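Side-chain contacts in putative acyl-CoA dehydrogenase (Burkholderia xenovorans, PDB 5JSC), which belongs to the acyl-CoA dehydrogenase family, binds flavin-adenine dinucleotide and assembles as four chains: residues Ala352-Tyr357 / Thr366-Leu371; Glu96-Ala99 / Leu104-Phe107. One frame throughout, in Å; residues are numbered along the deposited sequence.

In the fold
Contact 1 lies in the C-terminal domain of the acyl-CoA dehydrogenase fold and contact 2 in the N-terminal one. Their centres are 18 Å apart and their nearest atoms about 5 Å apart, without touching. Helix 250-286 packs against both. Its Phe272 packs on Leu371 of contact 1 and on Ala99 of contact 2. Contact 1 reaches FAD directly, because Gln355 and Leu356 belong to a pocket that a second subunit helps to build. The side chain of Asp106 in contact 2 is about 10 Å from a different FAD of the assembly. Each contact brings together two neighbouring helices in the sequence.

Contact 1. Residues Ala352-Tyr357 / Thr366-Leu371; sequences AAVQLY and TAVEML. With FAD (flavin-adenine dinucleotide), chain T.
Val368 points its isopropyl group at one turn of helix 332-356 and supplies most of the contact. Its CG1 touches two partners, 3.9 Å from Ala353 CB and 4.0 Å from Tyr357 CD1. A chi1 of -61° sets CG1 beside the backbone N of Val368 and CG2 between that N and the carbonyl carbon. CG2 thus comes within 4.0 Å of Val354 CA. Val354 answers with its own CG2, which rests 3.6 Å from the backbone Val368 O. The two valines cross at a slant, and both are buried. The tyrosine ring also belongs to this packed part, although Tyr357 is partly exposed. It meets Val368 obliquely, and its hydroxyl has a weak hydrogen bond to Glu279 O.

The loose end is at Thr366, which is partly exposed and serves its own helix. It is the N-cap of helix 367-376, where its OG1 accepts a weak bond of 3.3 Å from Glu369 N. The same OG1 is hydrogen-bonded to Gln363 O.

On another side of its helix, Gln355 O accepts a 2.8 Å hydrogen bond from the ribose hydroxyl O3B of FAD. The Gln355 amide is held by Arg376, Arg379 and Glu386 of the second subunit. The contact therefore joins two successive helices of the C-terminal helical domain beside an intersubunit FAD site, as in the acyl-CoA dehydrogenase fold.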
loop_
_atom_site.group_PDB
_atom_site.type_symbol
_atom_site.label_atom_id
_atom_site.label_comp_id
_atom_site.label_asym_id
_atom_site.label_seq_id
_atom_site.Cartn_x
_atom_site.Cartn_y
_atom_site.Cartn_z
ATOM N N ALA C 352 -11.996 -5.815 -3.646
ATOM C CA ALA C 352 -12.015 -5.358 -5.031
ATOM C C ALA C 352 -13.235 -5.896 -5.771
ATOM O O ALA C 352 -13.844 -5.177 -6.570
ATOM C CB ALA C 352 -10.727 -5.781 -5.739
ATOM N N ALA C 353 -13.609 -7.157 -5.518
ATOM C CA ALA C 353 -14.793 -7.716 -6.164
ATOM C C ALA C 353 -16.070 -6.999 -5.724
ATOM O O ALA C 353 -16.973 -6.768 -6.542
ATOM C CB ALA C 353 -14.889 -9.225 -5.888
ATOM N N VAL C 354 -16.179 -6.662 -4.435
ATOM C CA VAL C 354 -17.296 -5.837 -3.972
ATOM C C VAL C 354 -17.364 -4.543 -4.775
ATOM O O VAL C 354 -18.428 -4.144 -5.266
ATOM C CB VAL C 354 -17.163 -5.547 -2.465
ATOM C CG1 VAL C 354 -18.163 -4.468 -2.048
ATOM C CG2 VAL C 354 -17.389 -6.816 -1.666
ATOM N N GLN C 355 -16.218 -3.878 -4.930
ATOM C CA GLN C 355 -16.191 -2.589 -5.616
ATOM C C GLN C 355 -16.636 -2.724 -7.068
ATOM O O GLN C 355 -17.360 -1.859 -7.591
ATOM C CB GLN C 355 -14.788 -1.989 -5.528
ATOM C CG GLN C 355 -14.722 -0.510 -5.839
ATOM C CD GLN C 355 -15.357 0.363 -4.765
ATOM O OE1 GLN C 355 -15.747 -0.112 -3.695
ATOM N NE2 GLN C 355 -15.440 1.663 -5.041
ATOM N N LEU C 356 -16.230 -3.812 -7.733
ATOM C CA LEU C 356 -16.620 -4.011 -9.128
ATOM C C LEU C 356 -18.128 -4.156 -9.271
ATOM O O LEU C 356 -18.697 -3.768 -10.304
ATOM C CB LEU C 356 -15.916 -5.249 -9.703
ATOM C CG LEU C 356 -14.413 -5.133 -9.968
ATOM C CD1 LEU C 356 -13.769 -6.511 -10.159
ATOM C CD2 LEU C 356 -14.147 -4.222 -11.180
ATOM N N TYR C 357 -18.794 -4.689 -8.243
ATOM C CA TYR C 357 -20.239 -4.874 -8.280
ATOM C C TYR C 357 -21.032 -3.610 -7.970
ATOM O O TYR C 357 -22.260 -3.637 -8.102
ATOM C CB TYR C 357 -20.658 -5.976 -7.308
ATOM C CG TYR C 357 -20.789 -7.289 -8.002
ATOM C CD1 TYR C 357 -19.698 -8.133 -8.138
ATOM C CD2 TYR C 357 -21.996 -7.669 -8.566
ATOM C CE1 TYR C 357 -19.812 -9.333 -8.803
ATOM C CE2 TYR C 357 -22.119 -8.869 -9.220
ATOM C CZ TYR C 357 -21.021 -9.697 -9.335
ATOM O OH TYR C 357 -21.125 -10.907 -9.996
ATOM N N THR C 366 -25.672 -11.408 -1.652
ATOM C CA THR C 366 -24.895 -11.623 -2.866
ATOM C C THR C 366 -23.579 -12.297 -2.504
ATOM O O THR C 366 -23.092 -12.200 -1.373
ATOM C CB THR C 366 -24.607 -10.309 -3.590
ATOM O OG1 THR C 366 -23.766 -9.501 -2.761
ATOM C CG2 THR C 366 -25.900 -9.557 -3.884
ATOM N N ALA C 367 -22.989 -12.977 -3.487
ATOM C CA ALA C 367 -21.767 -13.727 -3.217
ATOM C C ALA C 367 -20.677 -12.831 -2.642
ATOM O O ALA C 367 -20.040 -13.178 -1.638
ATOM C CB ALA C 367 -21.288 -14.428 -4.491
ATOM N N VAL C 368 -20.462 -11.654 -3.239
ATOM C CA VAL C 368 -19.334 -10.847 -2.781
ATOM C C VAL C 368 -19.633 -10.199 -1.429
ATOM O O VAL C 368 -18.716 -10.009 -0.623
ATOM C CB VAL C 368 -18.919 -9.800 -3.838
ATOM C CG1 VAL C 368 -18.471 -10.495 -5.126
ATOM C CG2 VAL C 368 -20.035 -8.777 -4.107
ATOM N N GLU C 369 -20.899 -9.867 -1.143
ATOM C CA GLU C 369 -21.229 -9.329 0.176
ATOM C C GLU C 369 -20.988 -10.372 1.256
ATOM O O GLU C 369 -20.472 -10.059 2.337
ATOM C CB GLU C 369 -22.682 -8.851 0.205
ATOM C CG GLU C 369 -23.103 -8.127 1.481
ATOM C CD GLU C 369 -23.587 -9.051 2.587
ATOM O OE1 GLU C 369 -23.946 -10.220 2.317
ATOM O OE2 GLU C 369 -23.637 -8.591 3.744
ATOM N N MET C 370 -21.344 -11.624 0.974
ATOM C CA MET C 370 -21.094 -12.689 1.935
ATOM C C MET C 370 -19.601 -12.897 2.144
ATOM O O MET C 370 -19.153 -13.121 3.274
ATOM C CB MET C 370 -21.758 -13.979 1.461
ATOM C CG MET C 370 -23.267 -13.854 1.410
ATOM S SD MET C 370 -24.119 -15.378 1.026
ATOM C CE MET C 370 -23.489 -15.728 -0.596
ATOM N N LEU C 371 -18.817 -12.836 1.062
ATOM C CA LEU C 371 -17.375 -13.026 1.180
ATOM C C LEU C 371 -16.732 -11.904 1.987
ATOM O O LEU C 371 -15.784 -12.144 2.743
ATOM C CB LEU C 371 -16.746 -13.125 -0.207
ATOM C CG LEU C 371 -17.094 -14.418 -0.953
ATOM C CD1 LEU C 371 -16.817 -14.268 -2.446
ATOM C CD2 LEU C 371 -16.307 -15.599 -0.386
HETATM P PA FAD T . -21.653 0.461 -11.692
HETATM O O1A FAD T . -22.031 1.732 -12.373
HETATM O O2A FAD T . -21.972 -0.812 -12.443
HETATM O O5B FAD T . -20.113 0.529 -11.344
HETATM C C5B FAD T . -19.457 -0.643 -10.817
HETATM C C4B FAD T . -18.058 -0.216 -10.459
HETATM O O4B FAD T . -17.365 0.166 -11.663
HETATM C C3B FAD T . -17.961 1.034 -9.595
HETATM O O3B FAD T . -18.211 0.776 -8.214
HETATM C C2B FAD T . -16.528 1.492 -9.869
HETATM O O2B FAD T . -15.608 0.800 -9.025
HETATM C C1B FAD T . -16.331 1.078 -11.337
HETATM N N9A FAD T . -16.367 2.173 -12.304
HETATM C C8A FAD T . -17.412 3.026 -12.545
HETATM N N7A FAD T . -17.210 3.848 -13.545
HETATM C C5A FAD T . -15.939 3.516 -13.993
HETATM C C6A FAD T . -15.148 4.008 -15.046
HETATM N N6A FAD T . -15.533 4.994 -15.869
HETATM N N1A FAD T . -13.933 3.448 -15.234
HETATM C C2A FAD T . -13.543 2.468 -14.412
HETATM N N3A FAD T . -14.202 1.924 -13.385
HETATM C C4A FAD T . -15.405 2.491 -13.231
HETATM N N1 FAD T . -28.556 6.062 -5.894
HETATM C C2 FAD T . -29.520 7.023 -5.979
HETATM O O2 FAD T . -29.882 7.498 -7.063
HETATM N N3 FAD T . -30.107 7.496 -4.833
HETATM C C4 FAD T . -29.807 7.100 -3.544
HETATM O O4 FAD T . -30.456 7.532 -2.600
HETATM C C4X FAD T . -28.770 6.110 -3.455
HETATM N N5 FAD T . -28.471 5.634 -2.275
HETATM C C5X FAD T . -27.607 4.553 -2.209
HETATM C C6 FAD T . -27.405 3.930 -0.975
HETATM C C7 FAD T . -26.642 2.773 -0.870
HETATM C C7M FAD T . -26.479 2.104 0.472
HETATM C C8 FAD T . -26.049 2.233 -2.019
HETATM C C8M FAD T . -25.223 0.973 -1.947
HETATM C C9 FAD T . -26.234 2.860 -3.246
HETATM C C9A FAD T . -27.010 4.010 -3.353
HETATM N N10 FAD T . -27.303 4.602 -4.600
HETATM C C10 FAD T . -28.205 5.636 -4.688
HETATM C "C1'" FAD T . -26.727 4.028 -5.824
HETATM C "C2'" FAD T . -25.254 4.367 -6.030
HETATM O "O2'" FAD T . -25.097 5.745 -6.375
HETATM C "C3'" FAD T . -24.678 3.486 -7.141
HETATM O "O3'" FAD T . -24.624 2.161 -6.623
HETATM C "C4'" FAD T . -23.283 3.889 -7.621
HETATM O "O4'" FAD T . -23.368 5.113 -8.354
HETATM C "C5'" FAD T . -22.630 2.817 -8.469
HETATM O "O5'" FAD T . -23.524 2.498 -9.558
HETATM P P FAD T . -23.769 0.923 -9.814
HETATM O O1P FAD T . -24.202 0.222 -8.580
HETATM O O2P FAD T . -24.744 0.798 -10.950
HETATM O O3P FAD T . -22.341 0.378 -10.259
#

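Contact 2. Residues Glu96-Ala99 / Leu104-Phe107; sequences ETLA and LADF. With EDO (1,2-ethanediol), chain O; SO4 (sulfate ion), chain S.
Glu96 OE1 is gripped by two hydroxyl groups, O1 of 1,2-ethanediol at 2.8 Å and the phenol of Tyr319. The other oxygen, Glu96 OE2, takes a 2.9 Å bond from ethanediol O2 and a salt bridge from Arg274. Arg274 also bonds to the ethanediol, which probably came from the crystallisation liquor. The Glu96 chain is extended, with chi1 at -178°, and carries its carboxylate off the side of helix 88-101 that faces away from Leu104-Phe107.

Leu98 and Ala99, two and three residues on, meet the other helix. Leu98 CD2 touches Ala105 CB at 3.8 Å, and Leu98 CB lies 3.8 Å from Asp106 CA. Helices 88-101 and 103-122 follow each other in the N-terminal helical domain of the acyl-CoA dehydrogenase fold, with just Ser102 between them. This sharp turn brings the two backbones close, with Leu98 CA and Asp106 CA 4.9 Å apart. The beta carbons meet here: Ala99 CB sits 3.9 Å from Asp106 CB. A chi1 of 168° turns the Asp106 carboxylate carbon away from its own N and near Ala99 CB. Its OD1 is salt-bridged to Arg95, so the buried charge is probably offset.

Helix 250-286 covers Ala99 and Asp106 through Ala268, while Trp40 and Cys41 of helix 28-44 cover Leu98. At the start of helix 103-122, Leu104 N gives a nearly straight hydrogen bond (3.0 Å, 168°) to sulfate O2. Gly103 N and Ser102 OG hold the same ion, which is probably also from the liquor.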
loop_
_atom_site.group_PDB
_atom_site.type_symbol
_atom_site.label_atom_id
_atom_site.label_comp_id
_atom_site.label_asym_id
_atom_site.label_seq_id
_atom_site.Cartn_x
_atom_site.Cartn_y
_atom_site.Cartn_z
ATOM N N GLU C 96 -9.746 -25.322 0.460
ATOM C CA GLU C 96 -9.804 -24.363 -0.642
ATOM C C GLU C 96 -11.073 -24.549 -1.467
ATOM O O GLU C 96 -11.797 -23.582 -1.742
ATOM C CB GLU C 96 -8.567 -24.492 -1.532
ATOM C CG GLU C 96 -8.589 -23.486 -2.653
ATOM C CD GLU C 96 -7.539 -23.721 -3.711
ATOM O OE1 GLU C 96 -6.477 -24.300 -3.414
ATOM O OE2 GLU C 96 -7.773 -23.303 -4.866
ATOM N N THR C 97 -11.371 -25.792 -1.857
ATOM C CA THR C 97 -12.544 -26.036 -2.692
ATOM C C THR C 97 -13.832 -25.788 -1.922
ATOM O O THR C 97 -14.762 -25.164 -2.443
ATOM C CB THR C 97 -12.510 -27.461 -3.232
ATOM O OG1 THR C 97 -11.252 -27.681 -3.874
ATOM C CG2 THR C 97 -13.642 -27.699 -4.242
ATOM N N LEU C 98 -13.908 -26.261 -0.680
ATOM C CA LEU C 98 -15.114 -26.026 0.109
ATOM C C LEU C 98 -15.357 -24.536 0.307
ATOM O O LEU C 98 -16.468 -24.045 0.076
ATOM C CB LEU C 98 -15.014 -26.739 1.453
ATOM C CG LEU C 98 -15.189 -28.257 1.404
ATOM C CD1 LEU C 98 -14.720 -28.867 2.722
ATOM C CD2 LEU C 98 -16.632 -28.641 1.106
ATOM N N ALA C 99 -14.317 -23.795 0.704
ATOM C CA ALA C 99 -14.476 -22.358 0.934
ATOM C C ALA C 99 -14.908 -21.636 -0.335
ATOM O O ALA C 99 -15.687 -20.672 -0.278
ATOM C CB ALA C 99 -13.171 -21.763 1.457
ATOM N N LEU C 104 -19.663 -22.254 5.347
ATOM C CA LEU C 104 -20.153 -23.211 6.339
ATOM C C LEU C 104 -19.523 -24.585 6.133
ATOM O O LEU C 104 -19.112 -25.244 7.097
ATOM C CB LEU C 104 -21.677 -23.318 6.266
ATOM C CG LEU C 104 -22.493 -22.042 6.498
ATOM C CD1 LEU C 104 -23.930 -22.228 6.028
ATOM C CD2 LEU C 104 -22.461 -21.661 7.953
ATOM N N ALA C 105 -19.468 -25.045 4.882
ATOM C CA ALA C 105 -18.887 -26.356 4.600
ATOM C C ALA C 105 -17.394 -26.377 4.903
ATOM O O ALA C 105 -16.874 -27.359 5.453
ATOM C CB ALA C 105 -19.148 -26.735 3.143
ATOM N N ASP C 106 -16.685 -25.304 4.553
ATOM C CA ASP C 106 -15.272 -25.210 4.909
ATOM C C ASP C 106 -15.078 -25.295 6.418
ATOM O O ASP C 106 -14.217 -26.041 6.906
ATOM C CB ASP C 106 -14.676 -23.908 4.384
ATOM C CG ASP C 106 -13.311 -23.639 4.981
ATOM O OD1 ASP C 106 -12.383 -24.401 4.649
ATOM O OD2 ASP C 106 -13.166 -22.693 5.797
ATOM N N PHE C 107 -15.873 -24.522 7.170
ATOM C CA PHE C 107 -15.784 -24.509 8.628
ATOM C C PHE C 107 -15.987 -25.905 9.206
ATOM O O PHE C 107 -15.245 -26.336 10.098
ATOM C CB PHE C 107 -16.836 -23.532 9.170
ATOM C CG PHE C 107 -16.811 -23.344 10.658
ATOM C CD1 PHE C 107 -17.583 -24.147 11.482
ATOM C CD2 PHE C 107 -16.063 -22.324 11.227
ATOM C CE1 PHE C 107 -17.580 -23.962 12.852
ATOM C CE2 PHE C 107 -16.062 -22.127 12.605
ATOM C CZ PHE C 107 -16.826 -22.953 13.409
HETATM C C1 EDO O . -4.312 -24.622 -6.192
HETATM O O1 EDO O . -4.876 -23.490 -5.534
HETATM C C2 EDO O . -5.395 -25.656 -6.461
HETATM O O2 EDO O . -6.582 -25.007 -6.923
HETATM S S SO4 S . -22.227 -19.998 2.912
HETATM O O1 SO4 S . -23.121 -20.362 1.815
HETATM O O2 SO4 S . -21.819 -21.209 3.612
HETATM O O3 SO4 S . -22.922 -19.101 3.832
HETATM O O4 SO4 S . -21.037 -19.336 2.382
#